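Extracellular ligand-binding receptor (Rhodopseudomonas palustris, PDB 3SG0) probably serves as a periplasmic solute-binding receptor of the leucine-binding protein family that captures small aromatic acids, such as benzoylformate, for transport. Local coordinates at residues Ala52-Glu57 with His310-Met315; Val162-Phe167 with Phe219-Gly224. All blocks are in the same frame, centred on the assembly; numbering follows the deposited sequence. Where two conformers were deposited one is given.

Contact 1: residues Ala52-Glu57 with His310-Met315; sequences AALPKE and HLWDSM
Leu311, the first residue of helix segment 310-315 to reach the loop 52-57, meets Leu54 methyl to methyl: its CD2 lies 4.0 Å from Leu54 CD1, the two branched ends crossing at a slant. One residue before it, His310 faces the other way and touches the bound benzoylformate, so the ligand and the loop meet the same helical turn on different sides. Trp312 comes next. With CG anti to the backbone N (chi1 -177°), its indole reaches out from the helix and slides past Leu54 in the opposite direction, bringing CE3 to 4.0 Å from Leu54 CD2. The far end of the six-membered ring approaches Ala53, whose carbonyl O lies at the ring edge, near its plane, 3.5 Å from Trp312 CZ3; the methyl CB of Ala53 adds a looser apolar contact with the same ring atom. Asp313 points away from the loop and hydrogen-bonds Asn353 and Asn354, while Ser314 turns its hydroxyl back to the helix, OG donating to His310 O at 2.8 Å. Met315, a selenomethionine one turn on from Leu311, follows. Its chain, bent at chi2 and chi3, lays CG across the fork of Leu54, 3.9 Å from Leu54 CD2 and 4.0 Å from Leu54 CD1. Leu54 is thus bordered by Leu311, Trp312 and Met315, and no hydrogen bond joins the segments; the packing is mostly apolar. The loop leads from helix 41-50 to strand 57-58, and it packs here on helix 306-328. Tyr65 of strand 61-69 touches both Leu54 and Met315, Ile94 of strand 92-94 lies against Leu311 and Met315, and helix 283-298 flanks Ala53 and Trp312 through Ala298, Arg290 and Ala294.

Contact 2: residues Val162-Phe167 with Phe219-Gly224; sequences VGYIGF and FIASAG
Tyr164 and Phe219 lie side by side on one face of a parallel sheet, pointing the same way, with Tyr164 CE2 3.9 Å from Phe219 CD2. The tyrosine ring slants along the strand until its OH comes 3.3 Å from Ala221 CB, over Gly166, where a side chain would clash with that hydroxyl. Ile165 and Ile220 pair likewise on the other face, CG2 of Ile165 lying 3.8 Å from CG1 of Ile220. Four backbone hydrogen bonds fix this register, from Phe219 N to Gly163 O (2.8 Å) through to Phe167 N to Ala221 O. With CG anti to its carbonyl carbon (chi1 -74°), Phe167 lays its ring against the loop that follows Ala221: Ser222 CA sits above one face in a CH-pi contact, 3.9 Å from the ring centroid, Ser222 OG, hydrogen-bonded to Tyr196 OH, stands above the CE1-CZ rim on the same side, and Phe167 CE2 lies 3.3 Å from Ala223 N. An alanine at Phe167 would probably uncover Ser222 CA and leave Ser222 and Ala223 without the ring they pack on. Strand 161-167 runs between 189-196 and 217-221; helix 143-156 packs on Val162 and Phe219, and helix 228-236 on the isoleucines.

The two contacts lie on opposite sides of the chain's centre, their own centres 31 Å apart and their nearest atoms about 10 Å apart, so neither touches the other. Contact 1 belongs to the part of the fold built on the mixed sheet, contact 2 to the part built on the parallel sheet, as in the two-lobed periplasmic binding proteins. Each sends one residue to the benzoylformate: His310 from contact 1 and Ala223 from contact 2, the latter's side chain about 3 Å from the ligand. Phe167 also lies about 3 Å, side chain to side chain, from ligand-binding Arg198, whereas the Leu311 side chain is about 11 Å from the ligand.

Contact 1: residues Ala52-Glu57 with His310-Met315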
ATOM      1  N   ALA A  52     -16.362   6.840   5.838  1.00 11.21           N
ATOM      2  CA  ALA A  52     -17.336   7.267   6.839  1.00 12.49           C
ATOM      3  C   ALA A  52     -16.723   7.492   8.219  1.00 12.44           C
ATOM      4  O   ALA A  52     -17.355   8.101   9.091  1.00 14.44           O
ATOM      5  CB  ALA A  52     -18.472   6.259   6.927  1.00 14.91           C
ATOM      6  N   ALA A  53     -15.508   6.990   8.427  1.00 12.13           N
ATOM      7  CA  ALA A  53     -14.827   7.122   9.710  1.00 12.53           C
ATOM      8  C   ALA A  53     -13.928   8.350   9.771  1.00 12.37           C
ATOM      9  O   ALA A  53     -13.388   8.668  10.821  1.00 12.93           O
ATOM     10  CB  ALA A  53     -14.015   5.862  10.014  1.00 14.84           C
ATOM     11  N   LEU A  54     -13.764   9.039   8.645  1.00 12.82           N
ATOM     12  CA  LEU A  54     -12.832  10.161   8.566  1.00 12.45           C
ATOM     13  C   LEU A  54     -13.409  11.410   9.221  1.00 14.43           C
ATOM     14  O   LEU A  54     -14.621  11.574   9.279  1.00 15.03           O
ATOM     15  CB  LEU A  54     -12.466  10.440   7.110  1.00 12.92           C
ATOM     16  CG  LEU A  54     -11.766   9.294   6.383  1.00 11.37           C
ATOM     17  CD1 LEU A  54     -11.554   9.662   4.928  1.00 11.66           C
ATOM     18  CD2 LEU A  54     -10.451   8.939   7.053  1.00 13.97           C
ATOM     19  N   PRO A  55     -12.534  12.300   9.721  1.00 15.25           N
ATOM     20  CA  PRO A  55     -13.014  13.470  10.465  1.00 17.24           C
ATOM     21  C   PRO A  55     -13.845  14.420   9.603  1.00 17.23           C
ATOM     22  O   PRO A  55     -13.455  14.729   8.477  1.00 18.99           O
ATOM     23  CB  PRO A  55     -11.719  14.147  10.933  1.00 19.23           C
ATOM     24  CG  PRO A  55     -10.648  13.616  10.045  1.00 21.46           C
ATOM     25  CD  PRO A  55     -11.065  12.221   9.688  1.00 17.17           C
ATOM     26  N   LYS A  56     -14.971  14.884  10.131  1.00 18.64           N
ATOM     27  CA  LYS A  56     -15.865  15.751   9.374  0.56 20.43           C
ATOM     28  C   LYS A  56     -15.603  17.230   9.635  1.00 15.29           C
ATOM     29  O   LYS A  56     -16.204  18.095   9.005  1.00 15.58           O
ATOM     30  CB  LYS A  56     -17.325  15.393   9.656  0.56 27.14           C
ATOM     31  CG  LYS A  56     -17.868  14.283   8.763  0.56 30.81           C
ATOM     32  CD  LYS A  56     -16.857  13.160   8.587  0.56 31.08           C
ATOM     33  CE  LYS A  56     -17.301  12.173   7.518  0.56 21.68           C
ATOM     34  NZ  LYS A  56     -16.324  11.059   7.269  0.56 12.24           N
ATOM     35  N   GLU A  57     -14.692  17.507  10.559  1.00 15.51           N
ATOM     36  CA  GLU A  57     -14.264  18.872  10.828  1.00 15.80           C
ATOM     37  C   GLU A  57     -12.784  18.863  11.174  1.00 15.43           C
ATOM     38  O   GLU A  57     -12.329  18.031  11.955  1.00 16.92           O
ATOM     39  CB  GLU A  57     -15.067  19.477  11.977  1.00 18.59           C
ATOM     40  CG  GLU A  57     -14.692  20.916  12.290  1.00 31.22           C
ATOM     41  CD  GLU A  57     -15.546  21.519  13.389  1.00 44.53           C
ATOM     42  OE1 GLU A  57     -16.789  21.428  13.294  1.00 46.82           O
ATOM     43  OE2 GLU A  57     -14.974  22.079  14.347  1.00 48.27           O
ATOM     44  N   HIS A 310      -4.526   2.706   4.880  1.00  7.61           N
ATOM     45  CA  HIS A 310      -3.772   3.532   3.937  1.00  7.95           C
ATOM     46  C   HIS A 310      -4.522   4.825   3.663  1.00  8.23           C
ATOM     47  O   HIS A 310      -3.903   5.873   3.447  1.00  9.73           O
ATOM     48  CB  HIS A 310      -3.439   2.720   2.685  1.00  8.09           C
ATOM     49  CG  HIS A 310      -2.622   1.527   3.030  1.00  7.87           C
ATOM     50  ND1 HIS A 310      -2.585   0.337   2.328  1.00  9.98           N
ATOM     51  CD2 HIS A 310      -1.821   1.361   4.104  1.00  6.51           C
ATOM     52  CE1 HIS A 310      -1.778  -0.504   2.960  1.00  6.16           C
ATOM     53  NE2 HIS A 310      -1.300   0.099   4.033  1.00 10.80           N
ATOM     54  N   LEU A 311      -5.850   4.774   3.706  1.00  7.72           N
ATOM     55  CA  LEU A 311      -6.646   5.996   3.638  1.00  7.51           C
ATOM     56  C   LEU A 311      -6.538   6.754   4.965  1.00  8.10           C
ATOM     57  O   LEU A 311      -6.287   7.961   4.994  1.00  8.17           O
ATOM     58  CB  LEU A 311      -8.102   5.672   3.304  1.00  8.42           C
ATOM     59  CG  LEU A 311      -9.062   6.863   3.304  1.00  8.30           C
ATOM     60  CD1 LEU A 311      -8.564   8.007   2.433  1.00  9.82           C
ATOM     61  CD2 LEU A 311     -10.442   6.404   2.868  1.00 10.01           C
ATOM     62  N   TRP A 312      -6.705   6.036   6.070  1.00  8.01           N
ATOM     63  CA  TRP A 312      -6.650   6.652   7.391  1.00  8.06           C
ATOM     64  C   TRP A 312      -5.336   7.415   7.620  1.00  7.45           C
ATOM     65  O   TRP A 312      -5.350   8.589   8.009  1.00  8.42           O
ATOM     66  CB  TRP A 312      -6.838   5.583   8.464  1.00  8.74           C
ATOM     67  CG  TRP A 312      -6.868   6.117   9.859  1.00  8.52           C
ATOM     68  CD1 TRP A 312      -5.821   6.208  10.718  1.00  9.46           C
ATOM     69  CD2 TRP A 312      -8.005   6.639  10.553  1.00  9.27           C
ATOM     70  NE1 TRP A 312      -6.230   6.752  11.911  1.00 10.76           N
ATOM     71  CE2 TRP A 312      -7.571   7.021  11.838  1.00 10.22           C
ATOM     72  CE3 TRP A 312      -9.353   6.806  10.220  1.00 11.27           C
ATOM     73  CZ2 TRP A 312      -8.432   7.573  12.787  1.00 13.14           C
ATOM     74  CZ3 TRP A 312     -10.206   7.352  11.167  1.00 12.94           C
ATOM     75  CH2 TRP A 312      -9.741   7.728  12.431  1.00 15.10           C
ATOM     76  N   ASP A 313      -4.206   6.745   7.401  1.00  7.94           N
ATOM     77  CA  ASP A 313      -2.901   7.361   7.630  1.00  7.57           C
ATOM     78  C   ASP A 313      -2.692   8.552   6.682  1.00  7.27           C
ATOM     79  O   ASP A 313      -2.065   9.543   7.055  1.00  8.09           O
ATOM     80  CB  ASP A 313      -1.759   6.359   7.409  1.00  8.00           C
ATOM     81  CG  ASP A 313      -1.515   5.402   8.583  1.00  8.48           C
ATOM     82  OD1 ASP A 313      -2.088   5.572   9.692  1.00  8.86           O
ATOM     83  OD2 ASP A 313      -0.694   4.471   8.361  1.00  9.07           O
ATOM     84  N   SER A 314      -3.173   8.449   5.443  1.00  6.99           N
ATOM     85  CA  SER A 314      -3.080   9.590   4.532  1.00  7.76           C
ATOM     86  C   SER A 314      -3.794  10.794   5.131  1.00  7.66           C
ATOM     87  O   SER A 314      -3.296  11.924   5.076  1.00  8.16           O
ATOM     88  CB  SER A 314      -3.689   9.264   3.166  1.00  8.34           C
ATOM     89  OG  SER A 314      -2.949   8.270   2.479  1.00  7.96           O
HETATM   90  N   MSE A 315      -4.984  10.556   5.677  1.00  7.90           N
HETATM   91  CA  MSE A 315      -5.732  11.633   6.314  1.00  7.64           C
HETATM   92  C   MSE A 315      -5.093  12.127   7.600  1.00  7.89           C
HETATM   93  O   MSE A 315      -5.286  13.284   7.961  1.00  9.14           O
HETATM   94  CB  MSE A 315      -7.195  11.243   6.527  1.00  9.64           C
HETATM   95  CG  MSE A 315      -8.018  11.412   5.256  1.00 10.92           C
HETATM   96 SE   MSE A 315      -7.988  13.237   4.478  0.65 11.53          SE
HETATM   97  CE  MSE A 315      -8.552  14.273   6.015  1.00 15.30           C
TER

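Contact 2: residues Val162-Phe167 with Phe219-Gly224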
ATOM      1  N   VAL A 162      15.669 -19.686  -5.575  1.00 15.79           N
ATOM      2  CA  VAL A 162      14.374 -19.079  -5.279  1.00 15.15           C
ATOM      3  C   VAL A 162      13.606 -18.832  -6.570  1.00 13.86           C
ATOM      4  O   VAL A 162      14.073 -18.109  -7.444  1.00 14.90           O
ATOM      5  CB  VAL A 162      14.551 -17.755  -4.503  1.00 13.79           C
ATOM      6  CG1 VAL A 162      13.197 -17.117  -4.210  1.00 14.96           C
ATOM      7  CG2 VAL A 162      15.329 -17.994  -3.215  1.00 16.83           C
ATOM      8  N   GLY A 163      12.442 -19.459  -6.701  1.00 13.74           N
ATOM      9  CA  GLY A 163      11.584 -19.215  -7.850  1.00 13.73           C
ATOM     10  C   GLY A 163      10.886 -17.874  -7.720  1.00 11.90           C
ATOM     11  O   GLY A 163      10.807 -17.319  -6.626  1.00 12.01           O
ATOM     12  N   TYR A 164      10.379 -17.345  -8.828  1.00 11.58           N
ATOM     13  CA  TYR A 164       9.679 -16.067  -8.795  1.00 11.39           C
ATOM     14  C   TYR A 164       8.478 -16.045  -9.733  1.00 10.54           C
ATOM     15  O   TYR A 164       8.582 -16.414 -10.908  1.00 11.19           O
ATOM     16  CB  TYR A 164      10.628 -14.921  -9.163  1.00 12.17           C
ATOM     17  CG  TYR A 164       9.939 -13.579  -9.198  1.00 10.82           C
ATOM     18  CD1 TYR A 164       9.216 -13.173 -10.315  1.00 12.16           C
ATOM     19  CD2 TYR A 164       9.987 -12.726  -8.102  1.00 11.90           C
ATOM     20  CE1 TYR A 164       8.564 -11.947 -10.342  1.00 12.02           C
ATOM     21  CE2 TYR A 164       9.347 -11.506  -8.122  1.00 12.33           C
ATOM     22  CZ  TYR A 164       8.636 -11.125  -9.238  1.00 11.19           C
ATOM     23  OH  TYR A 164       8.008  -9.902  -9.219  1.00 12.87           O
ATOM     24  N   ILE A 165       7.345 -15.585  -9.212  1.00 10.35           N
ATOM     25  CA  ILE A 165       6.217 -15.190 -10.051  1.00 10.09           C
ATOM     26  C   ILE A 165       5.651 -13.899  -9.481  1.00  8.95           C
ATOM     27  O   ILE A 165       5.562 -13.735  -8.265  1.00 10.05           O
ATOM     28  CB  ILE A 165       5.120 -16.280 -10.133  1.00 10.13           C
ATOM     29  CG1 ILE A 165       3.984 -15.831 -11.054  1.00 11.11           C
ATOM     30  CG2 ILE A 165       4.602 -16.674  -8.749  1.00 12.06           C
ATOM     31  CD1 ILE A 165       2.961 -16.921 -11.344  1.00 11.97           C
ATOM     32  N   GLY A 166       5.282 -12.968 -10.349  1.00  9.29           N
ATOM     33  CA  GLY A 166       4.717 -11.719  -9.870  1.00  9.59           C
ATOM     34  C   GLY A 166       3.840 -11.085 -10.927  1.00  9.04           C
ATOM     35  O   GLY A 166       3.802 -11.537 -12.076  1.00  9.90           O
ATOM     36  N   PHE A 167       3.130 -10.033 -10.549  1.00  8.49           N
ATOM     37  CA  PHE A 167       2.293  -9.336 -11.508  1.00  9.12           C
ATOM     38  C   PHE A 167       3.153  -8.733 -12.616  1.00  9.14           C
ATOM     39  O   PHE A 167       4.251  -8.213 -12.370  1.00  9.55           O
ATOM     40  CB  PHE A 167       1.547  -8.181 -10.848  1.00  9.49           C
ATOM     41  CG  PHE A 167       0.393  -8.583  -9.955  1.00  7.80           C
ATOM     42  CD1 PHE A 167      -0.341  -9.753 -10.148  1.00  8.90           C
ATOM     43  CD2 PHE A 167       0.014  -7.727  -8.934  1.00  9.31           C
ATOM     44  CE1 PHE A 167      -1.421 -10.052  -9.314  1.00  9.13           C
ATOM     45  CE2 PHE A 167      -1.051  -8.011  -8.113  1.00  9.12           C
ATOM     46  CZ  PHE A 167      -1.781  -9.167  -8.299  1.00  9.39           C
ATOM     47  N   PHE A 219       9.181 -16.982  -4.351  1.00 11.35           N
ATOM     48  CA  PHE A 219       8.695 -15.647  -4.051  1.00 10.47           C
ATOM     49  C   PHE A 219       7.546 -15.285  -4.980  1.00 10.17           C
ATOM     50  O   PHE A 219       7.641 -15.460  -6.201  1.00 10.95           O
ATOM     51  CB  PHE A 219       9.809 -14.619  -4.228  1.00 12.31           C
ATOM     52  CG  PHE A 219       9.465 -13.292  -3.636  1.00 10.42           C
ATOM     53  CD1 PHE A 219       9.771 -13.029  -2.314  1.00 11.92           C
ATOM     54  CD2 PHE A 219       8.768 -12.332  -4.364  1.00 11.33           C
ATOM     55  CE1 PHE A 219       9.426 -11.829  -1.732  1.00 12.98           C
ATOM     56  CE2 PHE A 219       8.418 -11.121  -3.777  1.00 11.04           C
ATOM     57  CZ  PHE A 219       8.753 -10.877  -2.460  1.00 11.87           C
ATOM     58  N   ILE A 220       6.469 -14.763  -4.397  1.00  9.82           N
ATOM     59  CA  ILE A 220       5.311 -14.299  -5.151  1.00  9.32           C
ATOM     60  C   ILE A 220       5.132 -12.801  -4.899  1.00  8.77           C
ATOM     61  O   ILE A 220       5.028 -12.382  -3.741  1.00  9.26           O
ATOM     62  CB  ILE A 220       4.034 -15.049  -4.706  1.00  9.23           C
ATOM     63  CG1 ILE A 220       4.206 -16.558  -4.923  1.00 10.66           C
ATOM     64  CG2 ILE A 220       2.805 -14.499  -5.442  1.00  9.71           C
ATOM     65  CD1 ILE A 220       3.101 -17.395  -4.310  1.00 11.87           C
ATOM     66  N   ALA A 221       5.098 -12.006  -5.971  1.00  8.48           N
ATOM     67  CA  ALA A 221       4.869 -10.568  -5.861  1.00  8.64           C
ATOM     68  C   ALA A 221       3.482 -10.238  -6.402  1.00  8.09           C
ATOM     69  O   ALA A 221       3.283 -10.073  -7.610  1.00  9.62           O
ATOM     70  CB  ALA A 221       5.940  -9.781  -6.603  1.00  9.85           C
ATOM     71  N   SER A 222       2.521 -10.143  -5.494  1.00  7.84           N
ATOM     72  CA  SER A 222       1.115 -10.018  -5.843  1.00  8.16           C
ATOM     73  C   SER A 222       0.388  -9.226  -4.758  1.00  8.18           C
ATOM     74  O   SER A 222       1.000  -8.790  -3.779  1.00  8.60           O
ATOM     75  CB  SER A 222       0.527 -11.423  -6.004  1.00  8.91           C
ATOM     76  OG  SER A 222      -0.822 -11.386  -6.425  1.00  8.98           O
ATOM     77  N   ALA A 223      -0.912  -9.023  -4.928  1.00  8.18           N
ATOM     78  CA  ALA A 223      -1.677  -8.246  -3.962  1.00  7.79           C
ATOM     79  C   ALA A 223      -3.148  -8.595  -4.058  1.00  8.18           C
ATOM     80  O   ALA A 223      -3.651  -8.929  -5.144  1.00  9.00           O
ATOM     81  CB  ALA A 223      -1.487  -6.764  -4.183  1.00  8.90           C
ATOM     82  N   GLY A 224      -3.847  -8.480  -2.935  1.00  8.47           N
ATOM     83  CA  GLY A 224      -5.266  -8.771  -2.899  1.00  8.76           C
ATOM     84  C   GLY A 224      -5.569 -10.242  -3.086  1.00  8.38           C
ATOM     85  O   GLY A 224      -4.697 -11.104  -2.951  1.00  9.55           O
TER